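Local structure of alpha-14 giardin (Giardia lamblia, 3CHJ) at residues R157-T162 with T195-D200; A199-L204 with D238-P243; K69-L74 with K300-D305; L30-I35 with S73-L78. The protein binds calcium and, in a calcium-dependent way, phospholipids, and may act as a structural element linking the lipid bilayer to the underlying axoneme. All blocks are in the same frame, centred on the assembly; numbering follows the deposited sequence.

Interaction 1 (R157-T162 with T195-D200)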
loop_
_atom_site.group_PDB
_atom_site.type_symbol
_atom_site.label_atom_id
_atom_site.label_comp_id
_atom_site.label_asym_id
_atom_site.label_seq_id
_atom_site.Cartn_x
_atom_site.Cartn_y
_atom_site.Cartn_z
ATOM N N ARG A 157 17.858 0.121 3.492
ATOM C CA ARG A 157 17.750 -0.970 4.441
ATOM C C ARG A 157 18.932 -1.900 4.214
ATOM O O ARG A 157 19.064 -2.502 3.149
ATOM C CB ARG A 157 16.426 -1.702 4.252
ATOM C CG ARG A 157 15.226 -0.877 4.698
ATOM C CD ARG A 157 13.937 -1.640 4.495
ATOM N NE ARG A 157 12.797 -0.769 4.796
ATOM C CZ ARG A 157 12.315 -0.534 6.015
ATOM N NH1 ARG A 157 12.808 -1.147 7.087
ATOM N NH2 ARG A 157 11.278 0.302 6.167
ATOM N N ILE A 158 19.794 -1.997 5.217
ATOM C CA ILE A 158 21.057 -2.724 5.068
ATOM C C ILE A 158 21.185 -3.858 6.098
ATOM O O ILE A 158 20.757 -3.691 7.242
ATOM C CB ILE A 158 22.296 -1.764 5.119
ATOM C CG1 ILE A 158 22.576 -1.215 6.537
ATOM C CG2 ILE A 158 22.188 -0.650 4.048
ATOM C CD1 ILE A 158 21.448 -0.467 7.257
ATOM N N PRO A 159 21.751 -5.014 5.684
ATOM C CA PRO A 159 21.909 -6.144 6.604
ATOM C C PRO A 159 22.755 -5.852 7.835
ATOM O O PRO A 159 23.660 -5.012 7.802
ATOM C CB PRO A 159 22.567 -7.225 5.734
ATOM C CG PRO A 159 22.199 -6.850 4.331
ATOM C CD PRO A 159 22.249 -5.351 4.337
ATOM N N ARG A 160 22.427 -6.550 8.920
ATOM C CA ARG A 160 23.078 -6.396 10.219
ATOM C C ARG A 160 23.407 -7.776 10.738
ATOM O O ARG A 160 22.799 -8.760 10.313
ATOM C CB ARG A 160 22.126 -5.754 11.221
ATOM C CG ARG A 160 21.969 -4.298 11.051
ATOM C CD ARG A 160 20.764 -3.862 11.847
ATOM N NE ARG A 160 20.770 -2.413 12.030
ATOM C CZ ARG A 160 20.307 -1.542 11.151
ATOM N NH1 ARG A 160 19.778 -1.948 9.997
ATOM N NH2 ARG A 160 20.381 -0.250 11.431
ATOM N N ASP A 161 24.342 -7.853 11.675
ATOM C CA ASP A 161 24.633 -9.136 12.318
ATOM C C ASP A 161 23.795 -9.353 13.577
ATOM O O ASP A 161 23.158 -8.420 14.090
ATOM C CB ASP A 161 26.137 -9.304 12.590
ATOM C CG ASP A 161 26.720 -8.183 13.428
ATOM O OD1 ASP A 161 26.090 -7.758 14.426
ATOM O OD2 ASP A 161 27.837 -7.726 13.088
ATOM N N THR A 162 23.785 -10.598 14.064
ATOM C CA THR A 162 22.988 -10.960 15.226
ATOM C C THR A 162 23.323 -10.118 16.462
ATOM O O THR A 162 22.435 -9.777 17.238
ATOM C CB THR A 162 23.079 -12.470 15.506
ATOM O OG1 THR A 162 22.650 -13.174 14.336
ATOM C CG2 THR A 162 22.210 -12.880 16.682
ATOM N N THR A 195 15.269 1.158 8.911
ATOM C CA THR A 195 16.529 0.685 8.302
ATOM C C THR A 195 16.783 -0.827 8.357
ATOM O O THR A 195 17.723 -1.318 7.715
ATOM C CB THR A 195 17.793 1.454 8.818
ATOM O OG1 THR A 195 18.223 0.923 10.080
ATOM C CG2 THR A 195 17.525 2.948 8.954
ATOM N N TYR A 196 15.964 -1.573 9.102
ATOM C CA TYR A 196 16.147 -3.041 9.081
ATOM C C TYR A 196 15.697 -3.639 7.753
ATOM O O TYR A 196 14.720 -3.193 7.136
ATOM C CB TYR A 196 15.365 -3.721 10.207
ATOM C CG TYR A 196 16.131 -3.908 11.497
ATOM C CD1 TYR A 196 16.940 -2.903 12.015
ATOM C CD2 TYR A 196 16.005 -5.109 12.229
ATOM C CE1 TYR A 196 17.627 -3.085 13.230
ATOM C CE2 TYR A 196 16.686 -5.285 13.407
ATOM C CZ TYR A 196 17.497 -4.274 13.897
ATOM O OH TYR A 196 18.155 -4.484 15.092
ATOM N N THR A 197 16.422 -4.654 7.299
ATOM C CA THR A 197 15.925 -5.511 6.241
ATOM C C THR A 197 14.762 -6.385 6.715
ATOM O O THR A 197 14.570 -6.597 7.934
ATOM C CB THR A 197 17.036 -6.455 5.707
ATOM O OG1 THR A 197 17.474 -7.308 6.770
ATOM C CG2 THR A 197 18.230 -5.650 5.197
ATOM N N ARG A 198 14.012 -6.928 5.758
ATOM C CA ARG A 198 12.936 -7.870 6.076
ATOM C C ARG A 198 13.470 -9.061 6.881
ATOM O O ARG A 198 12.880 -9.433 7.889
ATOM C CB ARG A 198 12.230 -8.349 4.813
ATOM C CG ARG A 198 11.319 -9.561 5.036
ATOM C CD ARG A 198 10.270 -9.750 3.944
ATOM N NE ARG A 198 9.372 -8.599 3.823
ATOM C CZ ARG A 198 9.417 -7.737 2.814
ATOM N NH1 ARG A 198 10.293 -7.907 1.823
ATOM N NH2 ARG A 198 8.565 -6.717 2.764
ATOM N N ALA A 199 14.599 -9.625 6.448
ATOM C CA ALA A 199 15.146 -10.806 7.135
ATOM C C ALA A 199 15.530 -10.483 8.569
ATOM O O ALA A 199 15.197 -11.236 9.505
ATOM C CB ALA A 199 16.352 -11.350 6.369
ATOM N N ASP A 200 16.215 -9.355 8.762
ATOM C CA ASP A 200 16.592 -8.925 10.116
ATOM C C ASP A 200 15.393 -8.553 10.988
ATOM O O ASP A 200 15.397 -8.815 12.189
ATOM C CB ASP A 200 17.605 -7.789 10.084
ATOM C CG ASP A 200 18.969 -8.240 9.591
ATOM O OD1 ASP A 200 19.204 -9.475 9.603
ATOM O OD2 ASP A 200 19.787 -7.369 9.214
HETATM O O HOH W 1 18.953 -4.965 8.862
#
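Arg160 and Arg157 reach across to the turn at Thr195 and Tyr196 with their guanidinium groups, and most of the hydrogen bonds of this contact end on that turn. Arg157 NH1 donates to Tyr196 O at 2.8 Å; the bond is nearly straight (166°), lies in the guanidinium plane and arrives on a lone pair in the carbonyl plane. Arg160 NH2 binds Thr195 OG1 at 2.8 Å, well tilted from the guanidinium plane, while its NH1 adds weak bonds to Thr195 OG1 and O. Thr195 OG1 is also bonded to Arg191 O within its own helix. Two backbone N-H groups also donate: Ile158 N weakly to Thr195 O, and Arg160 N to the syn lone pair of Asp200 OD2, 2.8 Å away. The linker 157-162 thus runs past the join between helices 186-195 and 198-211 in this all-helical annexin. Thr197 is the N-cap of the second helix, its OG1 accepting from Asp200 N at 3.1 Å. A water ties both sides together, donating to Ile158 O and to Asp200 OD2 (2.6 Å) and accepting from Thr197 N. Packing adds to these bonds. Tyr196 CE1 sits over one face of the Arg160 guanidinium, 3.4 Å from NE, with the two planes 26° apart, and the ring's OH is held by Asp168. The methyl CG2 of Thr197, anti to its carbonyl carbon, packs on the Ile158-Pro159 peptide, 3.6 Å from Pro159 N.

Interaction 2 (A199-L204 with D238-P243)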
loop_
_atom_site.group_PDB
_atom_site.type_symbol
_atom_site.label_atom_id
_atom_site.label_comp_id
_atom_site.label_asym_id
_atom_site.label_seq_id
_atom_site.Cartn_x
_atom_site.Cartn_y
_atom_site.Cartn_z
ATOM N N ALA A 199 14.599 -9.625 6.448
ATOM C CA ALA A 199 15.146 -10.806 7.135
ATOM C C ALA A 199 15.530 -10.483 8.569
ATOM O O ALA A 199 15.197 -11.236 9.505
ATOM C CB ALA A 199 16.352 -11.350 6.369
ATOM N N ASP A 200 16.215 -9.355 8.762
ATOM C CA ASP A 200 16.592 -8.925 10.116
ATOM C C ASP A 200 15.393 -8.553 10.988
ATOM O O ASP A 200 15.397 -8.815 12.189
ATOM C CB ASP A 200 17.605 -7.789 10.084
ATOM C CG ASP A 200 18.969 -8.240 9.591
ATOM O OD1 ASP A 200 19.204 -9.475 9.603
ATOM O OD2 ASP A 200 19.787 -7.369 9.214
ATOM N N PHE A 201 14.385 -7.922 10.385
ATOM C CA PHE A 201 13.198 -7.553 11.150
ATOM C C PHE A 201 12.428 -8.806 11.600
ATOM O O PHE A 201 11.951 -8.883 12.759
ATOM C CB PHE A 201 12.288 -6.596 10.365
ATOM C CG PHE A 201 11.214 -6.006 11.210
ATOM C CD1 PHE A 201 11.469 -4.887 11.990
ATOM C CD2 PHE A 201 9.965 -6.633 11.293
ATOM C CE1 PHE A 201 10.465 -4.338 12.804
ATOM C CE2 PHE A 201 8.964 -6.113 12.116
ATOM C CZ PHE A 201 9.218 -4.961 12.874
ATOM N N ARG A 202 12.321 -9.782 10.695
ATOM C CA ARG A 202 11.674 -11.046 11.039
ATOM C C ARG A 202 12.436 -11.726 12.177
ATOM O O ARG A 202 11.821 -12.183 13.144
ATOM C CB ARG A 202 11.531 -11.949 9.822
ATOM C CG ARG A 202 10.437 -11.470 8.857
ATOM C CD ARG A 202 10.348 -12.302 7.595
ATOM N NE ARG A 202 10.218 -13.738 7.888
ATOM C CZ ARG A 202 9.085 -14.337 8.259
ATOM N NH1 ARG A 202 7.959 -13.642 8.410
ATOM N NH2 ARG A 202 9.075 -15.644 8.500
ATOM N N GLN A 203 13.761 -11.706 12.096
ATOM C CA GLN A 203 14.590 -12.296 13.148
ATOM C C GLN A 203 14.339 -11.582 14.471
ATOM O O GLN A 203 14.093 -12.226 15.496
ATOM C CB GLN A 203 16.071 -12.267 12.749
ATOM C CG GLN A 203 17.006 -13.004 13.685
ATOM C CD GLN A 203 18.450 -12.958 13.226
ATOM O OE1 GLN A 203 18.742 -12.804 12.037
ATOM N NE2 GLN A 203 19.372 -13.067 14.188
ATOM N N LEU A 204 14.383 -10.243 14.455
ATOM C CA LEU A 204 14.141 -9.452 15.662
ATOM C C LEU A 204 12.760 -9.747 16.290
ATOM O O LEU A 204 12.625 -9.857 17.505
ATOM C CB LEU A 204 14.277 -7.949 15.358
ATOM C CG LEU A 204 14.255 -7.055 16.605
ATOM C CD1 LEU A 204 15.601 -7.117 17.375
ATOM C CD2 LEU A 204 13.893 -5.616 16.211
ATOM N N ASP A 238 4.113 -4.944 9.934
ATOM C CA ASP A 238 3.460 -5.961 9.140
ATOM C C ASP A 238 4.097 -6.086 7.755
ATOM O O ASP A 238 4.261 -7.200 7.241
ATOM C CB ASP A 238 1.980 -5.622 9.034
ATOM C CG ASP A 238 1.238 -5.835 10.346
ATOM O OD1 ASP A 238 1.842 -6.300 11.350
ATOM O OD2 ASP A 238 0.024 -5.552 10.385
ATOM N N PHE A 239 4.453 -4.955 7.145
ATOM C CA PHE A 239 5.077 -5.015 5.827
ATOM C C PHE A 239 6.400 -5.766 5.863
ATOM O O PHE A 239 6.674 -6.610 5.015
ATOM C CB PHE A 239 5.281 -3.621 5.221
ATOM C CG PHE A 239 6.109 -3.642 3.963
ATOM C CD1 PHE A 239 5.575 -4.167 2.790
ATOM C CD2 PHE A 239 7.416 -3.160 3.965
ATOM C CE1 PHE A 239 6.352 -4.206 1.597
ATOM C CE2 PHE A 239 8.197 -3.188 2.784
ATOM C CZ PHE A 239 7.645 -3.711 1.612
ATOM N N LEU A 240 7.205 -5.472 6.859
ATOM C CA LEU A 240 8.513 -6.133 6.977
ATOM C C LEU A 240 8.296 -7.608 7.296
ATOM O O LEU A 240 8.944 -8.473 6.710
ATOM C CB LEU A 240 9.360 -5.427 8.019
ATOM C CG LEU A 240 9.789 -4.009 7.608
ATOM C CD1 LEU A 240 10.359 -3.230 8.802
ATOM C CD2 LEU A 240 10.779 -4.062 6.433
ATOM N N TYR A 241 7.334 -7.902 8.156
ATOM C CA TYR A 241 7.153 -9.268 8.627
ATOM C C TYR A 241 6.480 -10.144 7.595
ATOM O O TYR A 241 6.957 -11.248 7.324
ATOM C CB TYR A 241 6.385 -9.309 9.941
ATOM C CG TYR A 241 6.562 -10.632 10.633
ATOM C CD1 TYR A 241 7.763 -10.932 11.270
ATOM C CD2 TYR A 241 5.549 -11.569 10.641
ATOM C CE1 TYR A 241 7.965 -12.144 11.898
ATOM C CE2 TYR A 241 5.741 -12.815 11.271
ATOM C CZ TYR A 241 6.956 -13.066 11.912
ATOM O OH TYR A 241 7.172 -14.280 12.548
ATOM N N ASP A 242 5.367 -9.668 7.035
ATOM C CA ASP A 242 4.638 -10.405 5.987
ATOM C C ASP A 242 3.700 -9.437 5.249
ATOM O O ASP A 242 2.648 -9.089 5.799
ATOM C CB ASP A 242 3.805 -11.521 6.581
ATOM C CG ASP A 242 3.164 -12.416 5.515
ATOM O OD1 ASP A 242 3.010 -11.983 4.345
ATOM O OD2 ASP A 242 2.792 -13.554 5.864
ATOM N N PRO A 243 4.099 -8.979 4.046
ATOM C CA PRO A 243 3.261 -8.059 3.264
ATOM C C PRO A 243 1.777 -8.411 3.178
ATOM O O PRO A 243 0.955 -7.489 3.135
ATOM C CB PRO A 243 3.908 -8.084 1.879
ATOM C CG PRO A 243 5.388 -8.222 2.216
ATOM C CD PRO A 243 5.388 -9.241 3.348
#
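Arg202 lies over the ring of Tyr241 and Phe201 packs against Leu240, two pairings that join helix 198-211 to the C-terminal end of helix 227-241 in the all-helical annexin fold. In the polar pair the arginine chain, extended as far as CD, bends at its third torsion, folding the guanidinium back over the aromatic face. NH1 sits above the middle of the Tyr241 ring, and Arg202 CZ is 4.5 Å from the ring centroid, 17° off the normal, a cation-pi contact. The two planes are inclined by 37°, so the guanidinium does not lie flat on the ring. Nearer the backbone, Arg202 CG comes within 3.6 Å of Tyr241 CD1. The Tyr241 ring is further fixed by stacking with His205, and its hydroxyl is hydrogen-bonded to Lys206. In the apolar pair, Phe201 has CG anti to its backbone N, which sets the ring against Leu240. Leu240 CD1 lies over one ring face, displaced toward the rim, 4.0 Å from the centroid in a CH-pi contact, while its CB is 3.5 Å from Phe201 CD2. Phe193 meets the same phenylalanine edge-to-face, and the pair is buried. The last turn of helix 227-241 is gripped by Arg202 NH1, which donates to Tyr241 O at 2.8 Å from a position tilted out of the carbonyl plane, with an N-H...O angle of 142°.

Interaction 3 (K69-L74 with K300-D305)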
loop_
_atom_site.group_PDB
_atom_site.type_symbol
_atom_site.label_atom_id
_atom_site.label_comp_id
_atom_site.label_asym_id
_atom_site.label_seq_id
_atom_site.Cartn_x
_atom_site.Cartn_y
_atom_site.Cartn_z
ATOM N N LYS A 69 -17.239 7.642 -9.504
ATOM C CA LYS A 69 -15.892 8.138 -9.232
ATOM C C LYS A 69 -15.010 7.089 -8.581
ATOM O O LYS A 69 -13.836 6.924 -8.983
ATOM C CB LYS A 69 -15.934 9.398 -8.357
ATOM C CG LYS A 69 -14.628 10.185 -8.403
ATOM C CD LYS A 69 -14.761 11.560 -7.740
ATOM C CE LYS A 69 -13.474 12.373 -7.944
ATOM N NZ LYS A 69 -12.280 11.681 -7.361
ATOM N N ASP A 70 -15.553 6.379 -7.591
ATOM C CA ASP A 70 -14.762 5.342 -6.893
ATOM C C ASP A 70 -14.199 4.271 -7.843
ATOM O O ASP A 70 -12.994 3.951 -7.828
ATOM C CB ASP A 70 -15.502 4.719 -5.673
ATOM C CG ASP A 70 -16.878 4.077 -5.998
ATOM O OD1 ASP A 70 -17.339 4.005 -7.159
ATOM O OD2 ASP A 70 -17.507 3.619 -5.004
ATOM N N PHE A 71 -15.073 3.733 -8.678
ATOM C CA PHE A 71 -14.725 2.674 -9.623
ATOM C C PHE A 71 -13.822 3.184 -10.765
ATOM O O PHE A 71 -12.860 2.493 -11.162
ATOM C CB PHE A 71 -16.038 2.031 -10.119
ATOM C CG PHE A 71 -15.867 0.775 -10.940
ATOM C CD1 PHE A 71 -14.885 -0.167 -10.639
ATOM C CD2 PHE A 71 -16.725 0.521 -11.995
ATOM C CE1 PHE A 71 -14.746 -1.324 -11.403
ATOM C CE2 PHE A 71 -16.592 -0.625 -12.768
ATOM C CZ PHE A 71 -15.595 -1.557 -12.463
ATOM N N GLU A 72 -14.105 4.378 -11.302
ATOM C CA GLU A 72 -13.253 4.964 -12.352
ATOM C C GLU A 72 -11.816 5.146 -11.841
ATOM O O GLU A 72 -10.846 4.807 -12.529
ATOM C CB GLU A 72 -13.779 6.326 -12.839
ATOM C CG GLU A 72 -12.843 6.909 -13.863
ATOM C CD GLU A 72 -13.093 8.343 -14.253
ATOM O OE1 GLU A 72 -14.062 8.965 -13.768
ATOM O OE2 GLU A 72 -12.279 8.855 -15.059
ATOM N N SER A 73 -11.714 5.679 -10.632
ATOM C CA SER A 73 -10.413 5.939 -10.015
ATOM C C SER A 73 -9.648 4.637 -9.836
ATOM O O SER A 73 -8.451 4.547 -10.154
ATOM C CB SER A 73 -10.611 6.632 -8.690
ATOM O OG SER A 73 -11.102 7.949 -8.948
ATOM N N LEU A 74 -10.352 3.618 -9.373
ATOM C CA LEU A 74 -9.751 2.305 -9.205
ATOM C C LEU A 74 -9.213 1.755 -10.516
ATOM O O LEU A 74 -8.038 1.372 -10.593
ATOM C CB LEU A 74 -10.785 1.334 -8.603
ATOM C CG LEU A 74 -10.355 -0.131 -8.472
ATOM C CD1 LEU A 74 -9.178 -0.234 -7.453
ATOM C CD2 LEU A 74 -11.549 -0.934 -8.018
ATOM N N LYS A 300 -21.590 -1.745 -1.556
ATOM C CA LYS A 300 -22.682 -2.228 -2.391
ATOM C C LYS A 300 -22.320 -2.094 -3.859
ATOM O O LYS A 300 -21.441 -1.302 -4.230
ATOM C CB LYS A 300 -23.974 -1.453 -2.104
ATOM C CG LYS A 300 -24.485 -1.560 -0.670
ATOM C CD LYS A 300 -24.925 -2.968 -0.319
ATOM C CE LYS A 300 -25.402 -3.058 1.117
ATOM N NZ LYS A 300 -24.297 -2.845 2.097
ATOM N N GLY A 301 -22.981 -2.887 -4.696
ATOM C CA GLY A 301 -22.845 -2.761 -6.135
ATOM C C GLY A 301 -21.520 -3.210 -6.706
ATOM O O GLY A 301 -20.764 -3.959 -6.061
ATOM N N VAL A 302 -21.275 -2.777 -7.929
ATOM C CA VAL A 302 -20.160 -3.229 -8.735
ATOM C C VAL A 302 -18.815 -2.915 -8.074
ATOM O O VAL A 302 -17.863 -3.692 -8.220
ATOM C CB VAL A 302 -20.233 -2.681 -10.196
ATOM C CG1 VAL A 302 -19.987 -1.186 -10.263
ATOM C CG2 VAL A 302 -19.314 -3.475 -11.124
ATOM N N TYR A 303 -18.741 -1.806 -7.358
ATOM C CA TYR A 303 -17.476 -1.427 -6.718
ATOM C C TYR A 303 -17.055 -2.479 -5.709
ATOM O O TYR A 303 -15.883 -2.874 -5.657
ATOM C CB TYR A 303 -17.571 -0.031 -6.073
ATOM C CG TYR A 303 -16.308 0.416 -5.358
ATOM C CD1 TYR A 303 -15.167 0.752 -6.076
ATOM C CD2 TYR A 303 -16.257 0.484 -3.967
ATOM C CE1 TYR A 303 -14.006 1.168 -5.422
ATOM C CE2 TYR A 303 -15.108 0.899 -3.296
ATOM C CZ TYR A 303 -13.982 1.232 -4.038
ATOM O OH TYR A 303 -12.849 1.623 -3.363
ATOM N N GLY A 304 -17.993 -2.928 -4.888
ATOM C CA GLY A 304 -17.717 -3.993 -3.932
ATOM C C GLY A 304 -17.296 -5.264 -4.636
ATOM O O GLY A 304 -16.358 -5.937 -4.202
ATOM N N ASP A 305 -17.972 -5.595 -5.733
ATOM C CA ASP A 305 -17.632 -6.794 -6.498
ATOM C C ASP A 305 -16.223 -6.690 -7.065
ATOM O O ASP A 305 -15.490 -7.674 -7.091
ATOM C CB ASP A 305 -18.674 -7.032 -7.600
ATOM C CG ASP A 305 -20.045 -7.439 -7.030
ATOM O OD1 ASP A 305 -20.128 -7.912 -5.874
ATOM O OD2 ASP A 305 -21.044 -7.271 -7.762
#
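Val302 touches Phe71 through one methyl: CG1 lies 4.1 Å from CD2 of the ring, the two side chains crossing at about a right angle. Next in sequence, Tyr303 makes most of the contact. With CG anti to its backbone N (chi1 178°), the ring extends to helix 69-78 and meets the Asp70 side chain over one face. The carboxylate is stacked on the ring, their planes only 13° apart, with OD2 3.4 Å from Tyr303 CG and displaced toward the rim. Asp70 CB lies over the same face, 4.0 Å from the centroid in a CH-pi contact. Here two helices, 69-78 and 301-310, the latter within the range of the fourth annexin repeat, pass at 35° with their short axes 9.6 Å apart, bringing together parts of the chain more than 220 residues apart. The Tyr303 ring also meets Phe71 CB at its CD1, 4.3 Å away, and Leu74 CD2 at its CE1, 4.1 Å away. Its hydroxyl continues to Asn266 OD1 on helix 262-272, whose ND2 binds Asp70 O, so a single asparagine is linked to both partners.

Interaction 4 (L30-I35 with S73-L78)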
loop_
_atom_site.group_PDB
_atom_site.type_symbol
_atom_site.label_atom_id
_atom_site.label_comp_id
_atom_site.label_asym_id
_atom_site.label_seq_id
_atom_site.Cartn_x
_atom_site.Cartn_y
_atom_site.Cartn_z
ATOM N N LEU A 30 -17.411 -5.778 -14.879
ATOM C CA LEU A 30 -16.261 -6.438 -14.241
ATOM C C LEU A 30 -15.212 -6.937 -15.234
ATOM O O LEU A 30 -14.108 -7.342 -14.838
ATOM C CB LEU A 30 -16.699 -7.539 -13.273
ATOM C CG LEU A 30 -17.421 -7.050 -12.017
ATOM C CD1 LEU A 30 -18.008 -8.247 -11.267
ATOM C CD2 LEU A 30 -16.535 -6.187 -11.071
ATOM N N ASP A 31 -15.520 -6.888 -16.533
ATOM C CA ASP A 31 -14.495 -7.163 -17.519
ATOM C C ASP A 31 -13.304 -6.221 -17.360
ATOM O O ASP A 31 -12.176 -6.585 -17.674
ATOM C CB ASP A 31 -15.044 -7.081 -18.947
ATOM C CG ASP A 31 -15.956 -8.256 -19.298
ATOM O OD1 ASP A 31 -15.995 -9.258 -18.552
ATOM O OD2 ASP A 31 -16.640 -8.168 -20.339
ATOM N N LEU A 32 -13.564 -4.999 -16.901
ATOM C CA LEU A 32 -12.475 -4.061 -16.656
ATOM C C LEU A 32 -11.508 -4.606 -15.620
ATOM O O LEU A 32 -10.308 -4.350 -15.713
ATOM C CB LEU A 32 -12.999 -2.695 -16.191
ATOM C CG LEU A 32 -13.949 -1.985 -17.174
ATOM C CD1 LEU A 32 -14.512 -0.737 -16.536
ATOM C CD2 LEU A 32 -13.222 -1.662 -18.476
ATOM N N ILE A 33 -12.053 -5.322 -14.636
ATOM C CA ILE A 33 -11.264 -5.904 -13.548
ATOM C C ILE A 33 -10.597 -7.203 -13.989
ATOM O O ILE A 33 -9.422 -7.443 -13.680
ATOM C CB ILE A 33 -12.134 -6.132 -12.298
ATOM C CG1 ILE A 33 -12.751 -4.817 -11.804
ATOM C CG2 ILE A 33 -11.329 -6.811 -11.205
ATOM C CD1 ILE A 33 -11.746 -3.685 -11.460
ATOM N N GLU A 34 -11.330 -8.029 -14.744
ATOM C CA GLU A 34 -10.730 -9.220 -15.350
ATOM C C GLU A 34 -9.517 -8.872 -16.213
ATOM O O GLU A 34 -8.461 -9.524 -16.133
ATOM C CB GLU A 34 -11.781 -10.042 -16.112
ATOM C CG GLU A 34 -12.874 -10.623 -15.196
ATOM C CD GLU A 34 -12.393 -11.758 -14.263
ATOM O OE1 GLU A 34 -13.265 -12.512 -13.767
ATOM O OE2 GLU A 34 -11.177 -11.898 -13.995
ATOM N N ILE A 35 -9.636 -7.808 -17.004
ATOM C CA ILE A 35 -8.531 -7.358 -17.828
ATOM C C ILE A 35 -7.322 -6.983 -16.926
ATOM O O ILE A 35 -6.188 -7.373 -17.183
ATOM C CB ILE A 35 -8.984 -6.195 -18.745
ATOM C CG1 ILE A 35 -9.915 -6.723 -19.850
ATOM C CG2 ILE A 35 -7.819 -5.512 -19.391
ATOM C CD1 ILE A 35 -10.710 -5.612 -20.582
ATOM N N SER A 73 -11.714 5.679 -10.632
ATOM C CA SER A 73 -10.413 5.939 -10.015
ATOM C C SER A 73 -9.648 4.637 -9.836
ATOM O O SER A 73 -8.451 4.547 -10.154
ATOM C CB SER A 73 -10.611 6.632 -8.690
ATOM O OG SER A 73 -11.102 7.949 -8.948
ATOM N N LEU A 74 -10.352 3.618 -9.373
ATOM C CA LEU A 74 -9.751 2.305 -9.205
ATOM C C LEU A 74 -9.213 1.755 -10.516
ATOM O O LEU A 74 -8.038 1.372 -10.593
ATOM C CB LEU A 74 -10.785 1.334 -8.603
ATOM C CG LEU A 74 -10.355 -0.131 -8.472
ATOM C CD1 LEU A 74 -9.178 -0.234 -7.453
ATOM C CD2 LEU A 74 -11.549 -0.934 -8.018
ATOM N N VAL A 75 -10.059 1.727 -11.552
ATOM C CA VAL A 75 -9.637 1.195 -12.857
ATOM C C VAL A 75 -8.408 1.933 -13.394
ATOM O O VAL A 75 -7.460 1.312 -13.880
ATOM C CB VAL A 75 -10.816 1.230 -13.877
ATOM C CG1 VAL A 75 -10.349 0.921 -15.284
ATOM C CG2 VAL A 75 -11.891 0.235 -13.448
ATOM N N LEU A 76 -8.408 3.263 -13.315
ATOM C CA LEU A 76 -7.247 4.030 -13.812
ATOM C C LEU A 76 -5.967 3.663 -13.064
ATOM O O LEU A 76 -4.898 3.586 -13.681
ATOM C CB LEU A 76 -7.515 5.530 -13.747
ATOM C CG LEU A 76 -8.597 5.975 -14.736
ATOM C CD1 LEU A 76 -8.976 7.437 -14.493
ATOM C CD2 LEU A 76 -8.203 5.752 -16.191
ATOM N N MET A 77 -6.083 3.386 -11.767
ATOM C CA MET A 77 -4.909 3.001 -10.967
ATOM C C MET A 77 -4.382 1.647 -11.422
ATOM O O MET A 77 -3.172 1.374 -11.335
ATOM C CB MET A 77 -5.258 2.923 -9.485
ATOM C CG MET A 77 -5.506 4.255 -8.788
ATOM S SD MET A 77 -5.579 3.926 -6.995
ATOM C CE MET A 77 -6.275 5.477 -6.371
ATOM N N LEU A 78 -5.284 0.796 -11.890
ATOM C CA LEU A 78 -4.909 -0.580 -12.232
ATOM C C LEU A 78 -4.157 -0.653 -13.534
ATOM O O LEU A 78 -3.383 -1.601 -13.739
ATOM C CB LEU A 78 -6.145 -1.478 -12.313
ATOM C CG LEU A 78 -6.940 -1.657 -11.022
ATOM C CD1 LEU A 78 -8.239 -2.396 -11.334
ATOM C CD2 LEU A 78 -6.110 -2.401 -9.954
#
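Ile33 turns CG1 anti to its carbonyl carbon (chi1 -59°) and, with chi2 at -57°, brings its CD1 methyl up to helix 69-78, although the bond from CA to CB does not point at it. Leu78 has its CG on the corresponding side of its own backbone, and the two chains meet methyl to methyl, Ile33 CD1 lying 3.7 Å from Leu78 CD1. That is the closest approach between the two segments. The same Ile33 methyl also reaches Leu74 CD2 and Val75 CG2, each at 4.4 Å, so it fits among three side chains, two adjacent in sequence and the third about a turn further on. Beside it, Leu32 lies across Val75 at about a right angle: Val75 CG2 is 4.2 Å from Leu32 CB and equally far from Leu32 CD1. Every contact is aliphatic and every touching side chain is buried. The short axes of 31-35 and 73-78 run nearly parallel, 21° apart at 10.4 Å. Leu32 O is hydrogen-bonded to the hydroxyl of Tyr79, just beyond the end of helix 69-78, a polar link beside this apolar patch. In the annexin helical bundle the pair is covered on several sides: Ile33 also rests on Ala306, Leu309 and Leu310 of helix 301-310, Leu32 touches Val19 of helix 12-24, and Leu74 meets Asn266 of helix 262-272.

The four contacts form two pairs on opposite sides of the chain's centre. Interactions 1 and 2 share helix 198-211 and adjoin, their centres 9 Å apart; Arg198 of the first reaches Phe239 O of the second. Interactions 3 and 4 share helix 69-78, and Phe71 of the former touches Ile33 of the latter. Chemistry follows depth. Interaction 1, partly exposed at a linker, relies on arginine bonds and a water, whereas interaction 2 mixes a cation-pi contact with a buried aromatic-aliphatic pair. Interaction 3 is buried but keeps a carboxylate on a ring, and interaction 4 is purely aliphatic. Interaction 3 joins the residues farthest apart in sequence, more than 220 positions.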